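Local structure of glutathione S-transferase, N-terminal domain protein (4NAX) at residues G31-I36 against F88-I93; M37-E40 against A44-A47; A181-F186 against A215-R220. The protein probably acts as a glutathione-dependent transferase of the GST superfamily, and binds one glutathione disulfide per subunit. All coordinates share one frame; numbering follows the deposited sequence.

Contact 1 (G31-I36 against F88-I93); sequences GVKVSI and FESGAI. With GDS (oxidized glutathione disulfide), chain C.
K33 and S90 meet in the glutathione pocket, where the extended lysine lays CD and CE beside the serine and gives a 2.9 Å hydrogen bond from K33 NZ to S90 OG. S90 OG in turn donates to GDS OE8, 2.5 Å away; a chi1 of 68° places this oxygen between the backbone N and the carbonyl carbon. Separately, S90 N binds GDS OE7 at 2.8 Å, with an N-H...O angle of 174°. Serine suits the site because its one hydroxyl accepts from K33 and donates to OE8 while its amide takes OE7. This is the γ-glutamyl site of the thioredoxin-like GST domain: E89 holds the N-cap position of helix 90-101, whose N-terminus probably stabilises the ligand carboxylate, and E89 OE1 accepts from GDS N6. K33 NZ also hydrogen-bonds N30 and Q122, and a methionine in place of this lysine would probably leave S90 OG without its donor and the ligand carboxylate without a nearby positive charge. All four touching residues are buried, yet beyond the polar end the fit is slacker, V34 CG2 standing 4.3 Å from S90 CA. It tightens again where the branched V34 and I93 cross nearly perpendicularly: both V34 methyls, CG1 and CG2, lie 3.7 Å from I93 CG2.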
loop_
_atom_site.group_PDB
_atom_site.type_symbol
_atom_site.label_atom_id
_atom_site.label_comp_id
_atom_site.label_asym_id
_atom_site.label_seq_id
_atom_site.Cartn_x
_atom_site.Cartn_y
_atom_site.Cartn_z
ATOM N N GLY A 31 -0.715 7.660 11.168
ATOM C CA GLY A 31 -1.818 8.439 11.696
ATOM C C GLY A 31 -1.820 9.856 11.175
ATOM O O GLY A 31 -2.866 10.394 10.811
ATOM N N VAL A 32 -0.636 10.479 11.141
ATOM C CA VAL A 32 -0.581 11.883 10.751
ATOM C C VAL A 32 -0.875 12.093 9.266
ATOM O O VAL A 32 -1.249 13.178 8.868
ATOM C CB VAL A 32 0.727 12.582 11.163
ATOM C CG1 VAL A 32 0.961 12.464 12.658
ATOM C CG2 VAL A 32 1.913 12.090 10.357
ATOM N N LYS A 33 -0.748 11.062 8.432
ATOM C CA LYS A 33 -1.171 11.218 7.040
ATOM C C LYS A 33 -2.626 11.711 7.053
ATOM O O LYS A 33 -2.994 12.583 6.266
ATOM C CB LYS A 33 -1.131 9.886 6.300
ATOM C CG LYS A 33 0.231 9.261 6.095
ATOM C CD LYS A 33 0.051 7.875 5.504
ATOM C CE LYS A 33 1.325 7.054 5.398
ATOM N NZ LYS A 33 0.999 5.660 4.920
ATOM N N VAL A 34 -3.462 11.096 7.900
ATOM C CA VAL A 34 -4.879 11.343 7.866
ATOM C C VAL A 34 -5.254 12.647 8.551
ATOM O O VAL A 34 -6.075 13.423 8.012
ATOM C CB VAL A 34 -5.656 10.144 8.409
ATOM C CG1 VAL A 34 -7.146 10.449 8.477
ATOM C CG2 VAL A 34 -5.400 8.917 7.548
ATOM N N SER A 35 -4.658 12.924 9.717
ATOM C CA SER A 35 -4.898 14.225 10.338
ATOM C C SER A 35 -4.380 15.386 9.464
ATOM O O SER A 35 -5.059 16.410 9.327
ATOM C CB SER A 35 -4.353 14.277 11.755
ATOM O OG SER A 35 -3.016 13.808 11.747
ATOM N N ILE A 36 -3.209 15.230 8.858
ATOM C CA ILE A 36 -2.725 16.239 7.936
ATOM C C ILE A 36 -3.732 16.440 6.801
ATOM O O ILE A 36 -4.074 17.573 6.447
ATOM C CB ILE A 36 -1.330 15.897 7.382
ATOM C CG1 ILE A 36 -0.286 16.022 8.484
ATOM C CG2 ILE A 36 -0.987 16.825 6.221
ATOM C CD1 ILE A 36 1.061 15.461 8.116
ATOM N N PHE A 88 -10.414 1.671 7.280
ATOM C CA PHE A 88 -9.039 1.672 7.765
ATOM C C PHE A 88 -8.082 1.606 6.570
ATOM O O PHE A 88 -8.517 1.533 5.427
ATOM C CB PHE A 88 -8.829 0.611 8.848
ATOM C CG PHE A 88 -9.006 -0.803 8.382
ATOM C CD1 PHE A 88 -10.256 -1.409 8.442
ATOM C CD2 PHE A 88 -7.952 -1.514 7.888
ATOM C CE1 PHE A 88 -10.441 -2.700 8.004
ATOM C CE2 PHE A 88 -8.122 -2.816 7.454
ATOM C CZ PHE A 88 -9.369 -3.407 7.522
ATOM N N GLU A 89 -6.787 1.648 6.881
ATOM C CA GLU A 89 -5.651 1.795 5.962
ATOM C C GLU A 89 -5.474 3.257 5.583
ATOM O O GLU A 89 -6.293 3.836 4.855
ATOM C CB GLU A 89 -5.728 0.933 4.704
ATOM C CG GLU A 89 -5.597 -0.548 4.980
ATOM C CD GLU A 89 -4.218 -0.947 5.472
ATOM O OE1 GLU A 89 -3.214 -0.339 5.019
ATOM O OE2 GLU A 89 -4.157 -1.887 6.310
ATOM N N SER A 90 -4.389 3.857 6.067
ATOM C CA SER A 90 -4.119 5.258 5.793
ATOM C C SER A 90 -4.247 5.621 4.324
ATOM O O SER A 90 -4.859 6.633 3.980
ATOM C CB SER A 90 -2.750 5.643 6.335
ATOM O OG SER A 90 -1.702 5.020 5.629
ATOM N N GLY A 91 -3.664 4.811 3.442
ATOM C CA GLY A 91 -3.698 5.124 2.022
ATOM C C GLY A 91 -5.101 5.063 1.431
ATOM O O GLY A 91 -5.415 5.820 0.500
ATOM N N ALA A 92 -5.938 4.149 1.931
ATOM C CA ALA A 92 -7.338 4.084 1.503
ATOM C C ALA A 92 -8.102 5.309 1.991
ATOM O O ALA A 92 -8.909 5.893 1.264
ATOM C CB ALA A 92 -8.022 2.804 1.952
ATOM N N ILE A 93 -7.868 5.703 3.244
ATOM C CA ILE A 93 -8.484 6.896 3.808
ATOM C C ILE A 93 -8.066 8.149 3.039
ATOM O O ILE A 93 -8.911 9.001 2.778
ATOM C CB ILE A 93 -8.171 7.007 5.310
ATOM C CG1 ILE A 93 -8.779 5.817 6.079
ATOM C CG2 ILE A 93 -8.679 8.335 5.855
ATOM C CD1 ILE A 93 -8.189 5.627 7.471
HETATM N N1 GDS C . 3.810 -4.158 15.311
HETATM C CA1 GDS C . 4.733 -3.106 14.890
HETATM C C1 GDS C . 6.155 -3.618 14.850
HETATM O OE1 GDS C . 6.977 -3.001 14.132
HETATM O OE2 GDS C . 6.488 -4.623 15.517
HETATM C CB1 GDS C . 4.634 -1.926 15.865
HETATM C CG1 GDS C . 5.221 -0.612 15.335
HETATM C CD1 GDS C . 4.432 -0.087 14.162
HETATM O O1 GDS C . 3.251 -0.353 14.037
HETATM N N2 GDS C . 5.118 0.652 13.299
HETATM C CA2 GDS C . 4.509 1.300 12.154
HETATM C C2 GDS C . 5.067 0.760 10.865
HETATM O O2 GDS C . 6.256 0.483 10.758
HETATM C CB2 GDS C . 4.759 2.808 12.214
HETATM S SG2 GDS C . 3.910 3.664 13.536
HETATM N N3 GDS C . 4.215 0.650 9.848
HETATM C CA3 GDS C . 4.615 0.131 8.551
HETATM C C3 GDS C . 3.858 0.720 7.381
HETATM O OE3 GDS C . 3.811 0.022 6.346
HETATM O OE4 GDS C . 3.406 1.864 7.498
HETATM N N4 GDS C . 0.438 -0.332 15.131
HETATM C CA4 GDS C . -0.233 -1.013 16.216
HETATM C C4 GDS C . 0.209 -2.439 16.395
HETATM O OE5 GDS C . -0.287 -3.117 17.342
HETATM O OE6 GDS C . 1.094 -2.882 15.618
HETATM C C5 GDS C . -0.203 0.565 14.393
HETATM O O5 GDS C . -1.388 0.823 14.575
HETATM C CA5 GDS C . 0.599 1.292 13.336
HETATM N N5 GDS C . -0.186 1.418 12.112
HETATM C CB5 GDS C . 0.968 2.671 13.883
HETATM S SG5 GDS C . 1.851 3.728 12.734
HETATM C CA6 GDS C . -1.284 0.581 7.398
HETATM C C6 GDS C . -1.740 1.982 7.121
HETATM O OE7 GDS C . -2.704 2.432 7.788
HETATM O OE8 GDS C . -1.136 2.623 6.231
HETATM N N6 GDS C . -0.772 -0.024 6.151
HETATM C CB6 GDS C . -0.199 0.583 8.476
HETATM C CG6 GDS C . -0.743 1.082 9.819
HETATM C CD6 GDS C . 0.243 0.928 10.945
HETATM O O6 GDS C . 1.360 0.427 10.775
#

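Contact 2 (M37-E40 against A44-A47); sequences MLEE and AYEA
L38 on helix 31-41 and Y45 of strand 45-49 are the closest backbone pair of the contact, their CA atoms 7.4 Å apart. The chain turns here from the helix into the second strand of a beta-alpha-beta unit, the crossover that opens the thioredoxin-like GST domain: strand 21-25, then the helix, then strand 45-49 lying parallel to the first. Y45 reaches from the strand to the helix. Its CG sits between the backbone N and the carbonyl carbon (chi1 70°), which directs the ring toward the helix. L38 covers one face: methyl CD1 stands 3.8 Å from the Y45 ring centroid, 20° from the normal, in a CH-pi contact, while L38 CB touches Y45 CE1 at 3.7 Å. A leucine suits this position because it is apolar and branched, and it also packs on L21 of the neighbouring strand and L97 of helix 90-101. The phenol hydroxyl finds an acceptor in E39, the next residue along the helix. The glutamate chain bends at chi2 to bring the carboxylate to the ring edge, and the two side chains run roughly perpendicular. Carboxylate and ring planes are 73° apart. Y45 OH donates over 2.7 Å to E39 OE2, which accepts through its anti lone pair, the one facing away from the other carboxylate oxygen.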
loop_
_atom_site.group_PDB
_atom_site.type_symbol
_atom_site.label_atom_id
_atom_site.label_comp_id
_atom_site.label_asym_id
_atom_site.label_seq_id
_atom_site.Cartn_x
_atom_site.Cartn_y
_atom_site.Cartn_z
ATOM N N MET A 37 -4.204 15.346 6.206
ATOM C CA MET A 37 -5.152 15.454 5.123
ATOM C C MET A 37 -6.411 16.229 5.542
ATOM O O MET A 37 -6.864 17.109 4.820
ATOM C CB MET A 37 -5.530 14.050 4.644
ATOM C CG MET A 37 -6.546 14.023 3.521
ATOM S SD MET A 37 -5.913 14.786 2.018
ATOM C CE MET A 37 -7.241 14.343 0.905
ATOM N N LEU A 38 -6.967 15.881 6.699
ATOM C CA LEU A 38 -8.168 16.534 7.185
ATOM C C LEU A 38 -7.929 18.023 7.425
ATOM O O LEU A 38 -8.782 18.868 7.084
ATOM C CB LEU A 38 -8.658 15.849 8.452
ATOM C CG LEU A 38 -9.244 14.452 8.197
ATOM C CD1 LEU A 38 -9.274 13.640 9.478
ATOM C CD2 LEU A 38 -10.626 14.557 7.578
ATOM N N GLU A 39 -6.765 18.347 7.988
ATOM C CA GLU A 39 -6.403 19.757 8.180
ATOM C C GLU A 39 -6.268 20.495 6.853
ATOM O O GLU A 39 -6.658 21.659 6.738
ATOM C CB GLU A 39 -5.106 19.883 8.999
ATOM C CG GLU A 39 -5.216 19.392 10.434
ATOM C CD GLU A 39 -6.063 20.282 11.319
ATOM O OE1 GLU A 39 -6.044 21.515 11.136
ATOM O OE2 GLU A 39 -6.734 19.744 12.224
ATOM N N GLU A 40 -5.663 19.857 5.855
ATOM C CA GLU A 40 -5.462 20.488 4.536
ATOM C C GLU A 40 -6.791 20.802 3.843
ATOM O O GLU A 40 -6.921 21.850 3.227
ATOM C CB GLU A 40 -4.652 19.585 3.601
ATOM C CG GLU A 40 -3.188 19.415 3.975
ATOM C CD GLU A 40 -2.276 20.592 3.611
ATOM O OE1 GLU A 40 -2.737 21.719 3.269
ATOM O OE2 GLU A 40 -1.040 20.414 3.723
ATOM N N ALA A 44 -14.472 19.163 8.773
ATOM C CA ALA A 44 -14.683 18.985 10.209
ATOM C C ALA A 44 -14.416 17.548 10.608
ATOM O O ALA A 44 -14.816 16.631 9.917
ATOM C CB ALA A 44 -16.106 19.371 10.579
ATOM N N TYR A 45 -13.753 17.347 11.742
ATOM C CA TYR A 45 -13.542 16.016 12.251
ATOM C C TYR A 45 -13.346 16.038 13.743
ATOM O O TYR A 45 -12.986 17.072 14.318
ATOM C CB TYR A 45 -12.360 15.337 11.568
ATOM C CG TYR A 45 -10.980 15.878 11.903
ATOM C CD1 TYR A 45 -10.519 17.075 11.378
ATOM C CD2 TYR A 45 -10.126 15.154 12.703
ATOM C CE1 TYR A 45 -9.245 17.555 11.648
ATOM C CE2 TYR A 45 -8.843 15.588 12.974
ATOM C CZ TYR A 45 -8.403 16.797 12.469
ATOM O OH TYR A 45 -7.106 17.172 12.744
ATOM N N GLU A 46 -13.597 14.886 14.353
ATOM C CA GLU A 46 -13.461 14.689 15.777
ATOM C C GLU A 46 -12.414 13.609 15.992
ATOM O O GLU A 46 -12.623 12.426 15.681
ATOM C CB GLU A 46 -14.805 14.269 16.375
ATOM C CG GLU A 46 -14.759 14.102 17.877
ATOM C CD GLU A 46 -16.094 13.739 18.498
ATOM O OE1 GLU A 46 -17.139 13.805 17.817
ATOM O OE2 GLU A 46 -16.087 13.393 19.704
ATOM N N ALA A 47 -11.273 14.033 16.518
ATOM C CA ALA A 47 -10.150 13.144 16.746
ATOM C C ALA A 47 -10.209 12.448 18.103
ATOM O O ALA A 47 -10.538 13.047 19.132
ATOM C CB ALA A 47 -8.833 13.905 16.607
#

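Contact 3 (A181-F186 against A215-R220)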
loop_
_atom_site.group_PDB
_atom_site.type_symbol
_atom_site.label_atom_id
_atom_site.label_comp_id
_atom_site.label_asym_id
_atom_site.label_seq_id
_atom_site.Cartn_x
_atom_site.Cartn_y
_atom_site.Cartn_z
ATOM N N ALA A 181 -0.175 11.813 -2.409
ATOM C CA ALA A 181 1.106 11.086 -2.453
ATOM C C ALA A 181 2.153 11.771 -1.566
ATOM O O ALA A 181 2.940 11.097 -0.893
ATOM C CB ALA A 181 1.624 10.950 -3.881
ATOM N N ASP A 182 2.208 13.100 -1.592
ATOM C CA ASP A 182 3.137 13.832 -0.724
ATOM C C ASP A 182 2.791 13.633 0.741
ATOM O O ASP A 182 3.666 13.421 1.582
ATOM C CB ASP A 182 3.153 15.309 -1.061
ATOM C CG ASP A 182 3.387 15.550 -2.533
ATOM O OD1 ASP A 182 4.480 15.215 -3.027
ATOM O OD2 ASP A 182 2.476 16.053 -3.202
ATOM N N ILE A 183 1.498 13.715 1.035
ATOM C CA ILE A 183 1.024 13.553 2.403
ATOM C C ILE A 183 1.355 12.149 2.932
ATOM O O ILE A 183 1.674 11.978 4.112
ATOM C CB ILE A 183 -0.477 13.886 2.493
ATOM C CG1 ILE A 183 -0.666 15.389 2.212
ATOM C CG2 ILE A 183 -1.049 13.512 3.857
ATOM C CD1 ILE A 183 -2.107 15.795 2.005
ATOM N N ALA A 184 1.319 11.147 2.065
ATOM C CA ALA A 184 1.659 9.792 2.485
ATOM C C ALA A 184 3.161 9.609 2.723
ATOM O O ALA A 184 3.560 8.887 3.628
ATOM C CB ALA A 184 1.193 8.788 1.435
ATOM N N ILE A 185 3.988 10.237 1.888
ATOM C CA ILE A 185 5.423 9.983 1.892
ATOM C C ILE A 185 6.208 10.791 2.929
ATOM O O ILE A 185 7.023 10.244 3.669
ATOM C CB ILE A 185 5.994 10.244 0.479
ATOM C CG1 ILE A 185 5.525 9.157 -0.489
ATOM C CG2 ILE A 185 7.506 10.365 0.502
ATOM C CD1 ILE A 185 5.719 9.493 -1.947
ATOM N N PHE A 186 5.963 12.098 2.995
ATOM C CA PHE A 186 6.867 12.935 3.774
ATOM C C PHE A 186 6.810 12.749 5.299
ATOM O O PHE A 186 7.845 12.875 5.935
ATOM C CB PHE A 186 6.803 14.405 3.289
ATOM C CG PHE A 186 7.379 14.517 1.902
ATOM C CD1 PHE A 186 8.745 14.398 1.713
ATOM C CD2 PHE A 186 6.568 14.626 0.792
ATOM C CE1 PHE A 186 9.287 14.367 0.434
ATOM C CE2 PHE A 186 7.088 14.611 -0.488
ATOM C CZ PHE A 186 8.450 14.483 -0.661
ATOM N N ALA A 215 11.445 19.824 3.598
ATOM C CA ALA A 215 11.400 21.134 4.265
ATOM C C ALA A 215 10.163 21.934 3.833
ATOM O O ALA A 215 9.481 22.536 4.664
ATOM C CB ALA A 215 12.671 21.926 4.015
ATOM N N ASN A 216 9.853 21.924 2.539
ATOM C CA ASN A 216 8.683 22.639 2.058
ATOM C C ASN A 216 7.384 22.070 2.693
ATOM O O ASN A 216 6.477 22.802 3.087
ATOM C CB ASN A 216 8.536 22.526 0.536
ATOM C CG ASN A 216 9.646 23.191 -0.252
ATOM O OD1 ASN A 216 9.781 22.917 -1.466
ATOM N ND2 ASN A 216 10.416 24.066 0.373
ATOM N N PHE A 217 7.303 20.749 2.768
ATOM C CA PHE A 217 6.166 20.055 3.352
ATOM C C PHE A 217 5.971 20.486 4.813
ATOM O O PHE A 217 4.862 20.845 5.234
ATOM C CB PHE A 217 6.429 18.556 3.279
ATOM C CG PHE A 217 5.310 17.695 3.822
ATOM C CD1 PHE A 217 4.157 17.476 3.084
ATOM C CD2 PHE A 217 5.428 17.077 5.047
ATOM C CE1 PHE A 217 3.153 16.652 3.565
ATOM C CE2 PHE A 217 4.444 16.242 5.530
ATOM C CZ PHE A 217 3.299 16.014 4.782
ATOM N N LEU A 218 7.067 20.499 5.568
ATOM C CA LEU A 218 6.990 20.779 6.994
ATOM C C LEU A 218 6.661 22.246 7.295
ATOM O O LEU A 218 6.217 22.566 8.386
ATOM C CB LEU A 218 8.274 20.332 7.706
ATOM C CG LEU A 218 8.528 18.826 7.703
ATOM C CD1 LEU A 218 9.909 18.510 8.252
ATOM C CD2 LEU A 218 7.459 18.070 8.463
ATOM N N GLU A 219 6.863 23.134 6.331
ATOM C CA GLU A 219 6.479 24.543 6.487
ATOM C C GLU A 219 4.973 24.762 6.408
ATOM O O GLU A 219 4.476 25.814 6.812
ATOM C CB GLU A 219 7.165 25.414 5.411
ATOM C CG GLU A 219 8.667 25.593 5.627
ATOM C CD GLU A 219 9.422 26.040 4.375
ATOM O OE1 GLU A 219 10.676 25.926 4.358
ATOM O OE2 GLU A 219 8.768 26.492 3.402
ATOM N N ARG A 220 4.240 23.799 5.856
ATOM C CA ARG A 220 2.813 24.011 5.640
ATOM C C ARG A 220 2.055 24.026 6.975
ATOM O O ARG A 220 2.238 23.136 7.803
ATOM C CB ARG A 220 2.232 22.931 4.739
ATOM C CG ARG A 220 2.790 22.911 3.326
ATOM C CD ARG A 220 2.146 21.828 2.486
ATOM N NE ARG A 220 0.731 22.059 2.244
ATOM C CZ ARG A 220 0.241 22.824 1.279
ATOM N NH1 ARG A 220 1.044 23.446 0.418
ATOM N NH2 ARG A 220 -1.068 22.932 1.128
#
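The ring of F217 receives the CB of F186 over one face, 3.5 Å above the plane and offset toward the rim, where F217 CD2 is the nearest ring atom. This is a CH-pi contact, with F186 CB 3.6 Å from the centroid of the F217 ring. The F186 ring itself turns aside: one of its faces takes CG2 of I185, its edge meets CB of D182 in plane, and it lies obliquely to the F217 ring, with the centroids 5.7 Å apart and the planes at 42°. While the ring packs on F186 CB, its atom F217 CE1 also comes near I183 CA at 3.9 Å and D182 O at 3.8 Å. The CG of F217 is anti to the backbone N (chi1 -179°), which directs the ring toward helix 180-193. A long, flat, apolar group suits this place, since the axes of the short helix segments stay 10.9 Å apart at closest approach. They cross steeply, at -104°. I183 adds a more distant touch, CG1 to F217 CE1 at 4.2 Å. The carboxylate of D182 leads away from F217 to bond the backbone N atoms of M174 and S179; with S179 OG bonded to A181 N, this is consistent with the Ser-Xaa-Xaa-Asp N-capping box familiar at the start of this helix in GSTs. The contact lies within the all-helical C-terminal domain: A184 packs on helix 109-137, Y178 touches both I183 and F217, and those two also rest on I36 of helix 31-41 from the thioredoxin-like domain.

Helix 31-41 ties the three contacts together. Its first turns form contact 1 and its later ones contact 2, which is nested in the loop that contact 1 closes; their centres are about 11 Å apart. Contact 3 belongs to the C-terminal domain and also packs on this helix, I183 CG2 lying 3.2 Å from K33 O. The domain interface has an apolar part, with I36 CD1 4.1 Å from F217 CZ. It has an ionic part too, the 2.8 Å salt bridge between E40 OE2 and R220 NE. Of the three, contact 1 alone binds glutathione disulfide directly: the side chains of I183 and L38 are about 11 and 13 Å from a bound ligand.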